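Local coordinates for protein P450 epoxidase (Sorangium cellulosum, PDB 1Q5D) that belongs to the cytochrome P450 family of haem proteins and binds an iron protoporphyrin IX, with the ligand EPB bound in an adjoining pocket, at residues F42-G47 / L187-D192; D148-I153 / T258-I263; D298-I303 / P401-I406. One frame throughout, in Å; residues are numbered along the deposited sequence.

Interaction 1: F42-G47 / L187-D192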
loop_
_atom_site.group_PDB
_atom_site.type_symbol
_atom_site.label_atom_id
_atom_site.label_comp_id
_atom_site.label_asym_id
_atom_site.label_seq_id
_atom_site.Cartn_x
_atom_site.Cartn_y
_atom_site.Cartn_z
ATOM N N PHE A 42 21.682 -10.263 1.776
ATOM C CA PHE A 42 22.191 -10.927 0.593
ATOM C C PHE A 42 21.967 -10.049 -0.619
ATOM O O PHE A 42 21.120 -9.140 -0.587
ATOM C CB PHE A 42 21.541 -12.297 0.417
ATOM C CG PHE A 42 20.069 -12.253 0.092
ATOM C CD1 PHE A 42 19.635 -12.138 -1.230
ATOM C CD2 PHE A 42 19.118 -12.373 1.100
ATOM C CE1 PHE A 42 18.287 -12.124 -1.535
ATOM C CE2 PHE A 42 17.759 -12.360 0.797
ATOM C CZ PHE A 42 17.347 -12.231 -0.534
ATOM N N TYR A 43 22.737 -10.301 -1.679
ATOM C CA TYR A 43 22.540 -9.567 -2.919
ATOM C C TYR A 43 21.582 -10.331 -3.828
ATOM O O TYR A 43 21.757 -11.531 -4.087
ATOM C CB TYR A 43 23.864 -9.303 -3.647
ATOM C CG TYR A 43 23.739 -8.232 -4.699
ATOM C CD1 TYR A 43 23.906 -6.898 -4.371
ATOM C CD2 TYR A 43 23.427 -8.552 -6.021
ATOM C CE1 TYR A 43 23.780 -5.907 -5.321
ATOM C CE2 TYR A 43 23.298 -7.565 -6.985
ATOM C CZ TYR A 43 23.479 -6.243 -6.625
ATOM O OH TYR A 43 23.355 -5.241 -7.557
ATOM N N TRP A 44 20.563 -9.627 -4.304
ATOM C CA TRP A 44 19.535 -10.215 -5.147
ATOM C C TRP A 44 19.891 -9.904 -6.591
ATOM O O TRP A 44 19.749 -8.774 -7.030
ATOM C CB TRP A 44 18.168 -9.601 -4.818
ATOM C CG TRP A 44 17.028 -10.121 -5.658
ATOM C CD1 TRP A 44 16.978 -11.298 -6.366
ATOM C CD2 TRP A 44 15.767 -9.483 -5.864
ATOM N NE1 TRP A 44 15.765 -11.419 -7.009
ATOM C CE2 TRP A 44 15.000 -10.320 -6.708
ATOM C CE3 TRP A 44 15.195 -8.286 -5.408
ATOM C CZ2 TRP A 44 13.711 -9.990 -7.114
ATOM C CZ3 TRP A 44 13.923 -7.958 -5.819
ATOM C CH2 TRP A 44 13.183 -8.818 -6.649
ATOM N N ASP A 45 20.365 -10.915 -7.315
ATOM C CA ASP A 45 20.851 -10.721 -8.673
ATOM C C ASP A 45 19.858 -9.997 -9.587
ATOM O O ASP A 45 20.162 -8.927 -10.112
ATOM C CB ASP A 45 21.326 -12.062 -9.288
ATOM C CG ASP A 45 20.231 -13.137 -9.311
ATOM O OD1 ASP A 45 20.446 -14.183 -9.974
ATOM O OD2 ASP A 45 19.121 -13.045 -8.723
ATOM N N GLU A 46 18.669 -10.558 -9.769
ATOM C CA GLU A 46 17.719 -9.969 -10.713
ATOM C C GLU A 46 17.189 -8.624 -10.229
ATOM O O GLU A 46 16.869 -7.741 -11.033
ATOM C CB GLU A 46 16.568 -10.920 -11.002
ATOM C CG GLU A 46 15.552 -10.345 -11.978
ATOM C CD GLU A 46 14.503 -11.348 -12.389
ATOM O OE1 GLU A 46 14.445 -12.433 -11.769
ATOM O OE2 GLU A 46 13.711 -11.035 -13.324
ATOM N N GLY A 47 17.109 -8.461 -8.914
ATOM C CA GLY A 47 16.666 -7.205 -8.350
ATOM C C GLY A 47 17.760 -6.156 -8.364
ATOM O O GLY A 47 17.496 -4.983 -8.149
ATOM N N LEU A 187 12.843 -0.053 -12.299
ATOM C CA LEU A 187 13.227 -0.004 -10.889
ATOM C C LEU A 187 13.195 -1.403 -10.304
ATOM O O LEU A 187 14.164 -1.841 -9.706
ATOM C CB LEU A 187 12.282 0.900 -10.090
ATOM C CG LEU A 187 12.622 1.205 -8.619
ATOM C CD1 LEU A 187 12.572 -0.042 -7.769
ATOM C CD2 LEU A 187 13.964 1.883 -8.457
ATOM N N VAL A 188 12.066 -2.090 -10.469
ATOM C CA VAL A 188 11.914 -3.463 -9.991
ATOM C C VAL A 188 11.745 -4.437 -11.169
ATOM O O VAL A 188 11.174 -4.077 -12.199
ATOM C CB VAL A 188 10.737 -3.600 -8.974
ATOM C CG1 VAL A 188 10.933 -2.669 -7.798
ATOM C CG2 VAL A 188 9.410 -3.327 -9.637
ATOM N N PRO A 189 12.255 -5.659 -10.985
ATOM C CA PRO A 189 12.466 -6.689 -12.028
ATOM C C PRO A 189 11.416 -7.073 -13.093
ATOM O O PRO A 189 11.811 -7.299 -14.254
ATOM C CB PRO A 189 12.797 -7.948 -11.196
ATOM C CG PRO A 189 13.405 -7.449 -9.996
ATOM C CD PRO A 189 12.748 -6.119 -9.676
ATOM N N ARG A 190 10.151 -7.216 -12.725
ATOM C CA ARG A 190 9.159 -7.828 -13.618
ATOM C C ARG A 190 7.797 -7.161 -13.451
ATOM O O ARG A 190 6.934 -7.672 -12.739
ATOM C CB ARG A 190 8.988 -9.312 -13.318
ATOM C CG ARG A 190 10.255 -10.203 -13.537
ATOM C CD ARG A 190 9.988 -11.688 -13.436
ATOM N NE ARG A 190 11.217 -12.463 -13.197
ATOM C CZ ARG A 190 11.241 -13.767 -12.935
ATOM N NH1 ARG A 190 10.119 -14.465 -12.919
ATOM N NH2 ARG A 190 12.396 -14.385 -12.709
ATOM N N VAL A 191 7.617 -6.009 -14.077
ATOM C CA VAL A 191 6.325 -5.337 -14.044
ATOM C C VAL A 191 5.382 -6.118 -14.959
ATOM O O VAL A 191 5.701 -6.350 -16.126
ATOM C CB VAL A 191 6.464 -3.872 -14.500
ATOM C CG1 VAL A 191 5.102 -3.198 -14.613
ATOM C CG2 VAL A 191 7.351 -3.111 -13.538
ATOM N N ASP A 192 4.223 -6.511 -14.433
ATOM C CA ASP A 192 3.395 -7.547 -15.069
ATOM C C ASP A 192 2.304 -7.037 -16.027
ATOM O O ASP A 192 1.173 -7.512 -15.979
ATOM C CB ASP A 192 2.767 -8.445 -13.986
ATOM C CG ASP A 192 1.727 -7.709 -13.121
ATOM O OD1 ASP A 192 0.836 -8.398 -12.557
ATOM O OD2 ASP A 192 1.709 -6.461 -12.945
HETATM O O HOH W 1 14.106 -9.554 -15.441
#

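Interaction 2: D148-I153 / T258-I263. With HEM (protoporphyrin IX containing Fe), chain B.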
loop_
_atom_site.group_PDB
_atom_site.type_symbol
_atom_site.label_atom_id
_atom_site.label_comp_id
_atom_site.label_asym_id
_atom_site.label_seq_id
_atom_site.Cartn_x
_atom_site.Cartn_y
_atom_site.Cartn_z
ATOM N N ASP A 148 -15.928 -8.169 -6.494
ATOM C CA ASP A 148 -17.270 -7.711 -6.155
ATOM C C ASP A 148 -17.316 -6.813 -4.907
ATOM O O ASP A 148 -18.377 -6.287 -4.545
ATOM C CB ASP A 148 -18.185 -8.913 -5.928
ATOM C CG ASP A 148 -18.234 -9.842 -7.116
ATOM O OD1 ASP A 148 -18.261 -9.346 -8.257
ATOM O OD2 ASP A 148 -18.263 -11.086 -6.994
ATOM N N TYR A 149 -16.182 -6.645 -4.238
ATOM C CA TYR A 149 -16.210 -5.986 -2.931
ATOM C C TYR A 149 -15.013 -5.099 -2.696
ATOM O O TYR A 149 -15.121 -3.882 -2.788
ATOM C CB TYR A 149 -16.314 -7.031 -1.826
ATOM C CG TYR A 149 -16.720 -6.487 -0.469
ATOM C CD1 TYR A 149 -17.877 -5.721 -0.318
ATOM C CD2 TYR A 149 -15.957 -6.756 0.661
ATOM C CE1 TYR A 149 -18.264 -5.235 0.921
ATOM C CE2 TYR A 149 -16.339 -6.282 1.919
ATOM C CZ TYR A 149 -17.490 -5.519 2.038
ATOM O OH TYR A 149 -17.876 -5.041 3.268
ATOM N N ALA A 150 -13.870 -5.711 -2.393
ATOM C CA ALA A 150 -12.688 -4.953 -2.019
ATOM C C ALA A 150 -12.274 -3.977 -3.114
ATOM O O ALA A 150 -11.859 -2.851 -2.839
ATOM C CB ALA A 150 -11.506 -5.907 -1.644
ATOM N N GLU A 151 -12.384 -4.416 -4.364
ATOM C CA GLU A 151 -11.941 -3.607 -5.494
ATOM C C GLU A 151 -12.696 -2.283 -5.601
ATOM O O GLU A 151 -12.166 -1.287 -6.089
ATOM C CB GLU A 151 -12.163 -4.407 -6.772
ATOM C CG GLU A 151 -11.457 -3.897 -8.006
ATOM C CD GLU A 151 -11.578 -4.902 -9.139
ATOM O OE1 GLU A 151 -10.848 -5.908 -9.106
ATOM O OE2 GLU A 151 -12.430 -4.696 -10.030
ATOM N N GLY A 152 -13.947 -2.269 -5.155
ATOM C CA GLY A 152 -14.757 -1.080 -5.345
ATOM C C GLY A 152 -14.803 -0.134 -4.157
ATOM O O GLY A 152 -15.592 0.820 -4.158
ATOM N N ILE A 153 -13.974 -0.377 -3.143
ATOM C CA ILE A 153 -14.029 0.452 -1.931
ATOM C C ILE A 153 -12.983 1.567 -1.845
ATOM O O ILE A 153 -13.325 2.735 -1.662
ATOM C CB ILE A 153 -14.027 -0.436 -0.654
ATOM C CG1 ILE A 153 -15.285 -1.309 -0.629
ATOM C CG2 ILE A 153 -13.951 0.435 0.605
ATOM C CD1 ILE A 153 -15.273 -2.374 0.439
ATOM N N THR A 258 -3.128 -1.092 -2.272
ATOM C CA THR A 258 -2.742 -1.464 -0.917
ATOM C C THR A 258 -3.997 -1.793 -0.118
ATOM O O THR A 258 -4.103 -2.856 0.495
ATOM C CB THR A 258 -1.965 -0.308 -0.253
ATOM O OG1 THR A 258 -2.732 0.901 -0.347
ATOM C CG2 THR A 258 -0.715 0.025 -1.047
ATOM N N THR A 259 -4.975 -0.893 -0.143
ATOM C CA THR A 259 -6.166 -1.103 0.678
ATOM C C THR A 259 -7.028 -2.269 0.203
ATOM O O THR A 259 -7.652 -2.954 1.003
ATOM C CB THR A 259 -7.010 0.175 0.737
ATOM O OG1 THR A 259 -6.165 1.307 1.022
ATOM C CG2 THR A 259 -7.972 0.101 1.913
ATOM N N ILE A 260 -7.085 -2.475 -1.109
ATOM C CA ILE A 260 -7.804 -3.610 -1.653
ATOM C C ILE A 260 -7.251 -4.898 -1.036
ATOM O O ILE A 260 -8.006 -5.788 -0.602
ATOM C CB ILE A 260 -7.652 -3.636 -3.213
ATOM C CG1 ILE A 260 -8.272 -2.377 -3.847
ATOM C CG2 ILE A 260 -8.266 -4.916 -3.806
ATOM C CD1 ILE A 260 -8.151 -2.326 -5.388
ATOM N N TYR A 261 -5.928 -5.016 -1.010
ATOM C CA TYR A 261 -5.326 -6.248 -0.497
ATOM C C TYR A 261 -5.467 -6.386 1.017
ATOM O O TYR A 261 -5.646 -7.478 1.524
ATOM C CB TYR A 261 -3.886 -6.398 -0.982
ATOM C CG TYR A 261 -3.876 -6.474 -2.497
ATOM C CD1 TYR A 261 -4.743 -7.323 -3.156
ATOM C CD2 TYR A 261 -3.053 -5.654 -3.260
ATOM C CE1 TYR A 261 -4.772 -7.389 -4.537
ATOM C CE2 TYR A 261 -3.083 -5.707 -4.644
ATOM C CZ TYR A 261 -3.956 -6.582 -5.265
ATOM O OH TYR A 261 -4.002 -6.662 -6.631
ATOM N N LEU A 262 -5.427 -5.275 1.729
ATOM C CA LEU A 262 -5.685 -5.327 3.175
ATOM C C LEU A 262 -7.054 -5.948 3.476
ATOM O O LEU A 262 -7.189 -6.881 4.310
ATOM C CB LEU A 262 -5.576 -3.923 3.781
ATOM C CG LEU A 262 -6.057 -3.767 5.233
ATOM C CD1 LEU A 262 -5.299 -4.763 6.133
ATOM C CD2 LEU A 262 -5.835 -2.334 5.717
ATOM N N ILE A 263 -8.071 -5.427 2.798
ATOM C CA ILE A 263 -9.422 -5.918 2.952
ATOM C C ILE A 263 -9.495 -7.389 2.561
ATOM O O ILE A 263 -10.053 -8.209 3.297
ATOM C CB ILE A 263 -10.411 -5.063 2.106
ATOM C CG1 ILE A 263 -10.477 -3.631 2.656
ATOM C CG2 ILE A 263 -11.792 -5.703 2.108
ATOM C CD1 ILE A 263 -11.176 -2.628 1.759
HETATM C CHA HEM B . 3.886 5.413 2.256
HETATM C CHB HEM B . 2.051 1.093 3.352
HETATM C CHC HEM B . -2.431 2.803 2.564
HETATM C CHD HEM B . -0.549 6.906 0.913
HETATM C C1A HEM B . 3.767 4.125 2.707
HETATM C C2A HEM B . 4.841 3.303 3.215
HETATM C C3A HEM B . 4.340 2.102 3.501
HETATM C C4A HEM B . 2.929 2.129 3.192
HETATM C CMA HEM B . 5.130 0.894 4.077
HETATM C CAA HEM B . 6.309 3.761 3.386
HETATM C CBA HEM B . 7.161 3.295 2.201
HETATM C CGA HEM B . 8.612 3.672 2.449
HETATM O O1A HEM B . 9.464 3.489 1.526
HETATM O O2A HEM B . 8.922 4.177 3.566
HETATM C C1B HEM B . 0.698 1.215 3.227
HETATM C C2B HEM B . -0.226 0.145 3.511
HETATM C C3B HEM B . -1.448 0.597 3.281
HETATM C C4B HEM B . -1.362 1.977 2.850
HETATM C CMB HEM B . 0.119 -1.299 3.965
HETATM C CAB HEM B . -2.692 -0.283 3.496
HETATM C CBB HEM B . -3.857 -0.006 2.919
HETATM C C1C HEM B . -2.332 4.076 2.088
HETATM C C2C HEM B . -3.429 4.970 1.786
HETATM C C3C HEM B . -2.891 6.103 1.327
HETATM C C4C HEM B . -1.448 5.958 1.342
HETATM C CMC HEM B . -4.924 4.605 1.989
HETATM C CAC HEM B . -3.561 7.402 0.844
HETATM C CBC HEM B . -4.849 7.637 1.084
HETATM C C1D HEM B . 0.814 6.847 1.062
HETATM C C2D HEM B . 1.705 7.852 0.563
HETATM C C3D HEM B . 3.085 7.401 0.980
HETATM C C4D HEM B . 2.889 6.156 1.671
HETATM C CMD HEM B . 1.325 9.127 -0.208
HETATM C CAD HEM B . 4.418 8.130 0.737
HETATM C CBD HEM B . 4.790 8.754 2.088
HETATM C CGD HEM B . 6.110 9.479 1.994
HETATM O O1D HEM B . 6.981 9.018 1.213
HETATM O O2D HEM B . 6.294 10.525 2.687
HETATM N NA HEM B . 2.605 3.385 2.703
HETATM N NB HEM B . -0.012 2.347 2.823
HETATM N NC HEM B . -1.151 4.709 1.794
HETATM N ND HEM B . 1.539 5.856 1.702
HETATM FE FE HEM B . 0.724 4.106 2.412
HETATM O O HOH W 2 0.973 3.267 0.386
#

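Interaction 3: D298-I303 / P401-I406. With EPB (7,11-dihydroxy-8,8,10,12,16-pentamethyl-3-[1-methyl-2-(2-methyl-thiazol-4-yl)vinyl]-4,17-dioxabicyclo[14.1.0]heptadecane-5,9-dione), chain C.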
loop_
_atom_site.group_PDB
_atom_site.type_symbol
_atom_site.label_atom_id
_atom_site.label_comp_id
_atom_site.label_asym_id
_atom_site.label_seq_id
_atom_site.Cartn_x
_atom_site.Cartn_y
_atom_site.Cartn_z
ATOM N N ASP A 298 0.737 -11.582 7.787
ATOM C CA ASP A 298 0.658 -11.931 6.365
ATOM C C ASP A 298 0.793 -10.698 5.497
ATOM O O ASP A 298 -0.144 -10.318 4.785
ATOM C CB ASP A 298 -0.675 -12.619 6.099
ATOM C CG ASP A 298 -0.646 -13.515 4.873
ATOM O OD1 ASP A 298 0.432 -13.744 4.276
ATOM O OD2 ASP A 298 -1.694 -14.034 4.455
ATOM N N ASN A 299 1.954 -10.064 5.567
ATOM C CA ASN A 299 2.142 -8.785 4.932
ATOM C C ASN A 299 1.905 -8.885 3.434
ATOM O O ASN A 299 2.367 -9.846 2.785
ATOM C CB ASN A 299 3.551 -8.266 5.177
ATOM C CG ASN A 299 3.709 -6.839 4.734
ATOM O OD1 ASN A 299 4.289 -6.558 3.668
ATOM N ND2 ASN A 299 3.181 -5.907 5.546
ATOM N N ILE A 300 1.196 -7.894 2.899
ATOM C CA ILE A 300 0.803 -7.874 1.486
ATOM C C ILE A 300 1.931 -7.583 0.498
ATOM O O ILE A 300 1.743 -7.742 -0.731
ATOM C CB ILE A 300 -0.311 -6.815 1.241
ATOM C CG1 ILE A 300 0.224 -5.412 1.560
ATOM C CG2 ILE A 300 -1.605 -7.194 1.979
ATOM C CD1 ILE A 300 -0.668 -4.224 1.105
ATOM N N LEU A 301 3.069 -7.120 0.994
ATOM C CA LEU A 301 4.186 -6.782 0.116
ATOM C C LEU A 301 4.918 -8.048 -0.320
ATOM O O LEU A 301 5.214 -8.909 0.507
ATOM C CB LEU A 301 5.177 -5.841 0.795
ATOM C CG LEU A 301 4.644 -4.430 1.075
ATOM C CD1 LEU A 301 5.678 -3.532 1.770
ATOM C CD2 LEU A 301 4.203 -3.826 -0.269
ATOM N N ARG A 302 5.189 -8.147 -1.620
ATOM C CA ARG A 302 5.937 -9.285 -2.197
ATOM C C ARG A 302 7.368 -9.312 -1.693
ATOM O O ARG A 302 7.894 -10.359 -1.285
ATOM C CB ARG A 302 5.968 -9.144 -3.724
ATOM C CG ARG A 302 6.638 -10.327 -4.459
ATOM C CD ARG A 302 6.465 -10.258 -5.980
ATOM N NE ARG A 302 5.059 -10.353 -6.333
ATOM C CZ ARG A 302 4.409 -11.493 -6.548
ATOM N NH1 ARG A 302 5.042 -12.666 -6.478
ATOM N NH2 ARG A 302 3.118 -11.455 -6.849
ATOM N N ILE A 303 8.024 -8.165 -1.760
ATOM C CA ILE A 303 9.389 -8.042 -1.267
ATOM C C ILE A 303 9.442 -7.011 -0.126
ATOM O O ILE A 303 9.733 -7.356 1.021
ATOM C CB ILE A 303 10.357 -7.661 -2.419
ATOM C CG1 ILE A 303 10.139 -8.596 -3.623
ATOM C CG2 ILE A 303 11.813 -7.726 -1.945
ATOM C CD1 ILE A 303 9.964 -7.871 -4.942
ATOM N N PRO A 401 4.428 -6.658 -9.297
ATOM C CA PRO A 401 5.823 -6.444 -8.893
ATOM C C PRO A 401 5.992 -6.018 -7.438
ATOM O O PRO A 401 7.075 -6.223 -6.873
ATOM C CB PRO A 401 6.294 -5.314 -9.815
ATOM C CG PRO A 401 5.051 -4.652 -10.287
ATOM C CD PRO A 401 4.019 -5.746 -10.381
ATOM N N ALA A 402 4.950 -5.441 -6.842
ATOM C CA ALA A 402 5.057 -4.961 -5.460
ATOM C C ALA A 402 4.237 -5.752 -4.443
ATOM O O ALA A 402 4.560 -5.770 -3.259
ATOM C CB ALA A 402 4.678 -3.460 -5.387
ATOM N N PHE A 403 3.155 -6.379 -4.885
ATOM C CA PHE A 403 2.224 -6.985 -3.961
ATOM C C PHE A 403 2.075 -8.467 -4.191
ATOM O O PHE A 403 2.172 -8.953 -5.329
ATOM C CB PHE A 403 0.833 -6.352 -4.119
ATOM C CG PHE A 403 0.798 -4.881 -3.829
ATOM C CD1 PHE A 403 0.426 -3.976 -4.816
ATOM C CD2 PHE A 403 1.093 -4.409 -2.558
ATOM C CE1 PHE A 403 0.379 -2.619 -4.545
ATOM C CE2 PHE A 403 1.044 -3.056 -2.271
ATOM C CZ PHE A 403 0.691 -2.153 -3.268
ATOM N N ARG A 404 1.793 -9.177 -3.108
ATOM C CA ARG A 404 1.296 -10.529 -3.206
ATOM C C ARG A 404 -0.194 -10.393 -3.551
ATOM O O ARG A 404 -1.063 -10.598 -2.695
ATOM C CB ARG A 404 1.492 -11.275 -1.874
ATOM C CG ARG A 404 2.928 -11.235 -1.304
ATOM C CD ARG A 404 3.050 -11.742 0.161
ATOM N NE ARG A 404 2.285 -12.975 0.332
ATOM C CZ ARG A 404 1.666 -13.328 1.451
ATOM N NH1 ARG A 404 1.736 -12.555 2.529
ATOM N NH2 ARG A 404 0.982 -14.460 1.496
ATOM N N ASN A 405 -0.480 -10.038 -4.809
ATOM C CA ASN A 405 -1.823 -9.625 -5.200
ATOM C C ASN A 405 -2.795 -10.795 -5.326
ATOM O O ASN A 405 -2.544 -11.750 -6.072
ATOM C CB ASN A 405 -1.785 -8.812 -6.515
ATOM C CG ASN A 405 -1.156 -9.588 -7.684
ATOM O OD1 ASN A 405 -0.111 -10.225 -7.537
ATOM N ND2 ASN A 405 -1.803 -9.515 -8.868
ATOM N N ILE A 406 -3.896 -10.733 -4.584
ATOM C CA ILE A 406 -4.958 -11.718 -4.736
ATOM C C ILE A 406 -5.863 -11.291 -5.880
ATOM O O ILE A 406 -6.424 -10.185 -5.865
ATOM C CB ILE A 406 -5.796 -11.849 -3.447
ATOM C CG1 ILE A 406 -4.927 -12.311 -2.283
ATOM C CG2 ILE A 406 -6.916 -12.858 -3.670
ATOM C CD1 ILE A 406 -5.661 -12.331 -0.914
HETATM O O16 EPB C . 2.273 0.552 -5.049
HETATM C C51 EPB C . 3.288 -0.735 -0.519
HETATM O O41 EPB C . 2.310 1.710 0.006
HETATM C C5 EPB C . 3.240 0.748 -0.475
HETATM C C4 EPB C . 2.441 1.799 -1.418
HETATM C C16 EPB C . 3.392 0.882 -4.912
HETATM O O1 EPB C . 3.834 1.996 -4.214
HETATM C C2 EPB C . 2.869 3.003 -3.549
HETATM C C3 EPB C . 3.103 2.938 -1.988
HETATM C C20 EPB C . 3.340 4.373 -4.188
HETATM C C21 EPB C . 2.950 4.462 -5.655
HETATM C C22 EPB C . 3.995 5.341 -3.484
HETATM C C23 EPB C . 4.549 6.640 -3.868
HETATM N N26 EPB C . 5.097 6.788 -5.130
HETATM C C25 EPB C . 5.583 8.043 -5.311
HETATM C C27 EPB C . 6.188 8.399 -6.612
HETATM C C24 EPB C . 4.651 7.736 -3.098
HETATM S S1 EPB C . 5.409 9.009 -3.956
HETATM C C15 EPB C . 4.539 0.050 -5.539
HETATM C C14 EPB C . 5.690 0.891 -6.254
HETATM O O14 EPB C . 4.975 1.723 -7.151
HETATM C C13 EPB C . 6.906 0.038 -6.920
HETATM C C29 EPB C . 6.312 -0.855 -8.065
HETATM C C30 EPB C . 7.884 0.984 -7.613
HETATM C C12 EPB C . 7.626 -0.948 -5.838
HETATM O O12 EPB C . 7.638 -2.208 -6.012
HETATM C C11 EPB C . 8.345 -0.470 -4.516
HETATM C C28 EPB C . 9.718 -1.184 -4.538
HETATM C C10 EPB C . 7.322 -0.480 -3.419
HETATM O O10 EPB C . 7.009 -1.856 -3.037
HETATM C C9 EPB C . 7.929 0.286 -2.260
HETATM C C91 EPB C . 8.135 1.671 -2.657
HETATM C C8 EPB C . 7.041 0.466 -1.079
HETATM C C7 EPB C . 5.554 -0.057 -1.237
HETATM C C6 EPB C . 4.759 1.314 -0.899
HETATM O O HOH W 3 7.338 -5.657 -2.843
#

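Interaction 1: F42-G47 / L187-D192
Trp44 reaches Pro189 with the far end of its indole. CG stands anti to the backbone N (chi1 179°), and CH2 comes to 3.6 Å from Pro189 CG. The two side chains approach from opposite directions, and the pyrrolidine meets the ring obliquely. One face of the same indole lies under its own chain, with Gly47 N over the ring centre.

Glu46 carries the polar part. Its extended chain passes the proline, with Glu46 CG 3.7 Å from Pro189 CB. The carboxylate then meets Arg190 side-on. Arg190 NE gives an almost straight bond to Glu46 OE2 (2.9 Å, 179°). Arg190 NH2 reaches Glu46 OE1 on its syn lone pair, 3.0 Å away and more bent. The carboxylate and guanidinium planes are 38° apart. A water donates to Glu46 OE2 at 2.6 Å and more weakly to Pro189 O.

Gly47 closes the contact, its CA 3.7 Å from Pro189 CG. The contact joins the end of the edge strand 41-44 to the loop between helices 169-182 and 195-218. Pro189 packs beside the salt bridge, against Trp44 CH2, Glu46 CG and Gly47 CA. The two-point bridge limits rotation, though its planes are twisted and it lies at the surface.

Interaction 2: D148-I153 / T258-I263
Ala150 sets its methyl group against the helix 257-272, between Ile260 and Ile263. Ala150 CB lies 3.8 Å from Ile263 CG2 and 4.0 Å from Ile260 CG2. It also touches the backbone, 3.7 Å from Ile260 O. The small side chain lets the chains come close, with the CA atoms of Ala150 and Ile260 5.1 Å apart. Both isoleucines hold CG2 anti to the backbone N (their CG1 chi1 values are -62° and -66°), which turns these methyls to Ala150. Ile260 CD1 reaches past it to Glu151 CA at 4.0 Å. Ile153 CG2 makes a looser contact with Ile263 CD1. No hydrogen bond crosses; the contact is apolar.

A type I turn from Ala150 to Ile153 brings Ile153 back to the same helix. Within this segment Ile153 CD1 sits over the face of the Tyr149 ring, and Tyr149 OH is bonded to Ala378 O.

Another side of the helix meets the haem. Thr259 OG1 is 3.3 Å from HEM CBB, and Thr258 OG1 is 3.5 Å from HEM CHC. Both hydroxyls are bonded to carbonyls one turn back, Thr258 to Ala254 O and Thr259 to Gly255 O. Water 2 binds the iron at 2.2 Å. The sequence and position of this helix match the long central helix that passes over the haem in the P450 fold. Behind the contact, Tyr149 and Ile153 pack on helices 123-137 and 368-385, while Thr259 and Ile260 touch Pro154 at the start of helix 154-161.

Interaction 3: D298-I303 / P401-I406
Ala402 O takes a backbone hydrogen bond from Arg302 N (3.0 Å) and a second from water 3, which also accepts from Ile303 N. With Arg404 N bonded to Ile300 O at 2.8 Å, this makes a single beta bridge pairing Leu301 with Phe403. In the P450 fold these are the loop after the K helix and the C-terminal loop, which line the pocket over the haem.

Arg404 bends at chi3 (45°) and brings its guanidinium to the chain before the bridge. NH1 bonds Asn299 O at 2.8 Å, and NH2 meets Asp298 OD1 at 2.9 Å in a salt bridge. Nearby, Asn299 OD1 accepts from Leu301 N, an Asx turn. Arg302 reaches back to Phe403 O with weak bonds from NE and NH2; its NH1 bonds Pro19 O. Leu301 O is buried without a hydrogen-bond partner.

Leu301, Ala402 and Phe403 face EPB, while Ile300 lies nearer the haem. Ile300 CD1 and Leu301 CD2 both pack on Phe403 CE2, the latter at 3.8 Å. Ile300 O lies at the edge of the phenyl ring. Leu301 CD2 is 3.2 Å from EPB C51, and Ala402 CB is 3.3 Å from EPB O12. Phe403 CZ lies 3.6 Å from EPB O16.

Interaction 3 lies between the other two and touches both, its centre about 14 Å from the centre of each. Towards interaction 1, Trp44 CH2 meets Ile303 CD1 at 3.8 Å, and Val188 CG2 meets Pro401 CB at 3.7 Å. Towards interaction 2, Thr258 CG2 packs on Phe403 CZ at 3.4 Å. Interactions 1 and 2 do not touch; their nearest atoms are about 8 Å apart. All three border the EPB pocket: it takes in Val188 of the 187-192 segment, Thr258 of the 258-263 segment, and Leu301, Ala402 and Phe403 from interaction 3. Thr258 lies in both pockets, between the haem and EPB.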